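Local coordinates for HIAXHD3 (Humicola insolens, PDB 3ZXJ), which hydrolyses arabinofuranosyl side chains, probably those of arabinoxylan, as a family GH43 arabinofuranosidase, at residues Asp19-Arg24 and Ala85-Tyr90. Numbering follows the deposited sequence.
With BTB (2-[bis-(2-hydroxy-ethyl)-amino]-2-hydroxymethyl-propane-1,3-diol), chain C.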
loop_
_atom_site.group_PDB
_atom_site.type_symbol
_atom_site.label_atom_id
_atom_site.label_comp_id
_atom_site.label_asym_id
_atom_site.label_seq_id
_atom_site.Cartn_x
_atom_site.Cartn_y
_atom_site.Cartn_z
ATOM N N ASP A 19 -6.668 -1.968 3.655
ATOM C CA ASP A 19 -6.858 -3.251 4.360
ATOM C C ASP A 19 -6.007 -3.317 5.629
ATOM O O ASP A 19 -5.464 -4.373 5.997
ATOM C CB ASP A 19 -6.554 -4.449 3.435
ATOM C CG ASP A 19 -7.479 -4.508 2.230
ATOM O OD1 ASP A 19 -8.663 -4.148 2.399
ATOM O OD2 ASP A 19 -7.014 -4.886 1.116
ATOM N N LEU A 20 -5.917 -2.173 6.304
ATOM C CA LEU A 20 -4.976 -2.017 7.388
ATOM C C LEU A 20 -5.237 -2.942 8.577
ATOM O O LEU A 20 -6.386 -3.290 8.902
ATOM C CB LEU A 20 -4.927 -0.551 7.837
ATOM C CG LEU A 20 -6.172 0.020 8.536
ATOM C CD1 LEU A 20 -6.023 -0.156 10.051
ATOM C CD2 LEU A 20 -6.350 1.505 8.203
ATOM N N GLU A 21 -4.143 -3.354 9.200
ATOM C CA GLU A 21 -4.178 -3.933 10.530
ATOM C C GLU A 21 -3.291 -3.042 11.410
ATOM O O GLU A 21 -2.209 -2.658 10.984
ATOM C CB GLU A 21 -3.652 -5.363 10.490
ATOM C CG GLU A 21 -3.348 -5.956 11.852
ATOM C CD GLU A 21 -4.354 -6.994 12.278
ATOM O OE1 GLU A 21 -4.443 -8.011 11.586
ATOM O OE2 GLU A 21 -5.028 -6.810 13.301
ATOM N N VAL A 22 -3.754 -2.719 12.618
ATOM C CA VAL A 22 -2.961 -1.911 13.540
ATOM C C VAL A 22 -2.840 -2.596 14.898
ATOM O O VAL A 22 -3.800 -3.215 15.388
ATOM C CB VAL A 22 -3.546 -0.489 13.654
ATOM C CG1 VAL A 22 -5.010 -0.532 14.124
ATOM C CG2 VAL A 22 -2.686 0.385 14.558
ATOM N N PHE A 23 -1.661 -2.502 15.505
ATOM C CA PHE A 23 -1.462 -2.982 16.876
ATOM C C PHE A 23 -0.342 -2.180 17.546
ATOM O O PHE A 23 0.342 -1.382 16.905
ATOM C CB PHE A 23 -1.206 -4.494 16.937
ATOM C CG PHE A 23 -0.002 -4.946 16.155
ATOM C CD1 PHE A 23 -0.123 -5.254 14.805
ATOM C CD2 PHE A 23 1.252 -5.076 16.778
ATOM C CE1 PHE A 23 0.987 -5.647 14.065
ATOM C CE2 PHE A 23 2.364 -5.492 16.046
ATOM C CZ PHE A 23 2.233 -5.774 14.680
ATOM N N ARG A 24 -0.189 -2.379 18.843
ATOM C CA ARG A 24 0.799 -1.644 19.609
ATOM C C ARG A 24 1.741 -2.633 20.278
ATOM O O ARG A 24 1.292 -3.650 20.834
ATOM C CB ARG A 24 0.123 -0.773 20.672
ATOM C CG ARG A 24 1.128 0.041 21.503
ATOM C CD ARG A 24 0.484 1.001 22.498
ATOM N NE ARG A 24 -0.355 0.311 23.478
ATOM C CZ ARG A 24 0.094 -0.285 24.578
ATOM N NH1 ARG A 24 1.381 -0.282 24.874
ATOM N NH2 ARG A 24 -0.756 -0.883 25.401
ATOM N N ALA A 85 -6.627 -8.450 1.687
ATOM C CA ALA A 85 -6.604 -8.185 3.111
ATOM C C ALA A 85 -5.941 -9.359 3.867
ATOM O O ALA A 85 -6.265 -10.543 3.663
ATOM C CB ALA A 85 -8.004 -7.879 3.635
ATOM N N SER A 86 -4.960 -9.006 4.693
ATOM C CA SER A 86 -4.134 -9.993 5.372
ATOM C C SER A 86 -4.031 -9.567 6.837
ATOM O O SER A 86 -4.824 -8.727 7.289
ATOM C CB SER A 86 -2.758 -10.063 4.680
ATOM O OG SER A 86 -2.957 -10.370 3.298
ATOM N N THR A 87 -3.085 -10.136 7.576
ATOM C CA THR A 87 -2.994 -9.872 9.012
ATOM C C THR A 87 -1.551 -9.952 9.546
ATOM O O THR A 87 -0.722 -10.696 9.031
ATOM C CB THR A 87 -3.984 -10.784 9.798
ATOM O OG1 THR A 87 -4.025 -10.391 11.175
ATOM C CG2 THR A 87 -3.636 -12.263 9.674
ATOM N N LEU A 88 -1.255 -9.165 10.568
ATOM C CA LEU A 88 0.067 -9.167 11.193
ATOM C C LEU A 88 -0.089 -8.977 12.683
ATOM O O LEU A 88 -0.864 -8.118 13.116
ATOM C CB LEU A 88 0.898 -7.993 10.640
ATOM C CG LEU A 88 2.311 -7.793 11.200
ATOM C CD1 LEU A 88 3.203 -8.908 10.655
ATOM C CD2 LEU A 88 2.859 -6.422 10.807
ATOM N N ARG A 89 0.643 -9.771 13.468
ATOM C CA ARG A 89 0.755 -9.545 14.913
ATOM C C ARG A 89 2.176 -9.822 15.392
ATOM O O ARG A 89 2.914 -10.559 14.747
ATOM C CB ARG A 89 -0.232 -10.413 15.702
ATOM C CG ARG A 89 -1.720 -10.064 15.532
ATOM C CD ARG A 89 -2.098 -8.725 16.168
ATOM N NE ARG A 89 -3.387 -8.201 15.701
ATOM C CZ ARG A 89 -4.546 -8.306 16.371
ATOM N NH1 ARG A 89 -4.605 -8.932 17.550
ATOM N NH2 ARG A 89 -5.653 -7.761 15.863
ATOM N N TYR A 90 2.542 -9.264 16.547
ATOM C CA TYR A 90 3.839 -9.547 17.169
ATOM C C TYR A 90 3.702 -10.554 18.311
ATOM O O TYR A 90 2.922 -10.334 19.246
ATOM C CB TYR A 90 4.452 -8.257 17.706
ATOM C CG TYR A 90 5.749 -8.444 18.475
ATOM C CD1 TYR A 90 6.914 -8.915 17.847
ATOM C CD2 TYR A 90 5.814 -8.129 19.827
ATOM C CE1 TYR A 90 8.100 -9.064 18.555
ATOM C CE2 TYR A 90 6.984 -8.270 20.542
ATOM C CZ TYR A 90 8.132 -8.730 19.906
ATOM O OH TYR A 90 9.289 -8.874 20.657
HETATM C C1 BTB C . -13.575 -5.930 -0.254
HETATM O O1 BTB C . -13.566 -5.450 -1.594
HETATM C C2 BTB C . -12.205 -5.908 0.450
HETATM C C3 BTB C . -11.614 -4.490 0.628
HETATM O O3 BTB C . -12.483 -3.585 1.318
HETATM C C4 BTB C . -12.471 -6.558 1.814
HETATM O O4 BTB C . -11.283 -6.701 2.595
HETATM N N BTB C . -11.161 -6.714 -0.268
HETATM C C5 BTB C . -10.679 -6.056 -1.503
HETATM C C6 BTB C . -9.158 -5.872 -1.418
HETATM O O6 BTB C . -8.908 -4.652 -0.708
HETATM C C7 BTB C . -11.508 -8.135 -0.519
HETATM C C8 BTB C . -10.281 -9.045 -0.332
HETATM O O8 BTB C . -9.537 -8.620 0.826
HETATM O O HOH W 1 -3.783 -6.369 4.882
#
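Innermost strands of two neighbouring blades of the GH43 five-bladed beta-propeller, 21-24 and 87-90, run almost parallel, their axes 7.1 Å apart at closest, and Glu21 and Phe23 bridge them with side chains instead of backbone bonds. The carboxylate of Glu21 divides its work. OE1 takes a very short 2.5 Å hydrogen bond from Thr87 OG1, whose side chain lies alongside and points the same way. OE2 forms a salt bridge with Arg89, which grips this one oxygen side-on: NH2 comes at 2.8 Å and 159° from the syn side but tilted out of the carboxylate plane, NE from well above it on the same face in a more bent bond. OE2 lies in the guanidinium plane, yet the two flat groups stand nearly perpendicular, 89° apart. With CG anti to the backbone N (chi1 167°) and a bend at chi2, Glu21 lies across the arginine and places both oxygens. Thr87 OG1 is also hydrogen-bonded to Leu146 N, and Arg89 NH2 to Met196 O, tying in two further blades. A glutamine in place of Glu21 would probably give up the salt bridge and leave the Arg89 guanidinium without this countercharge. Farther along, the Phe23 ring takes Arg89 CA over one face in a CH-pi contact, 4.2 Å from the centroid, while Leu88 CD2 meets its edge in plane and Tyr90 CB packs against CE2. Just before the two strands begin, at their N-terminal ends, the segments line the ligand pocket; Asp19 CB touches Ala85 CB and one water links Asp19 O to Ser86 N. The bound buffer molecule BTB spans both segments here: its O6 donates to Asp19 OD2 at 2.6 Å, and its O8 accepts from Ala85 N at 3.0 Å.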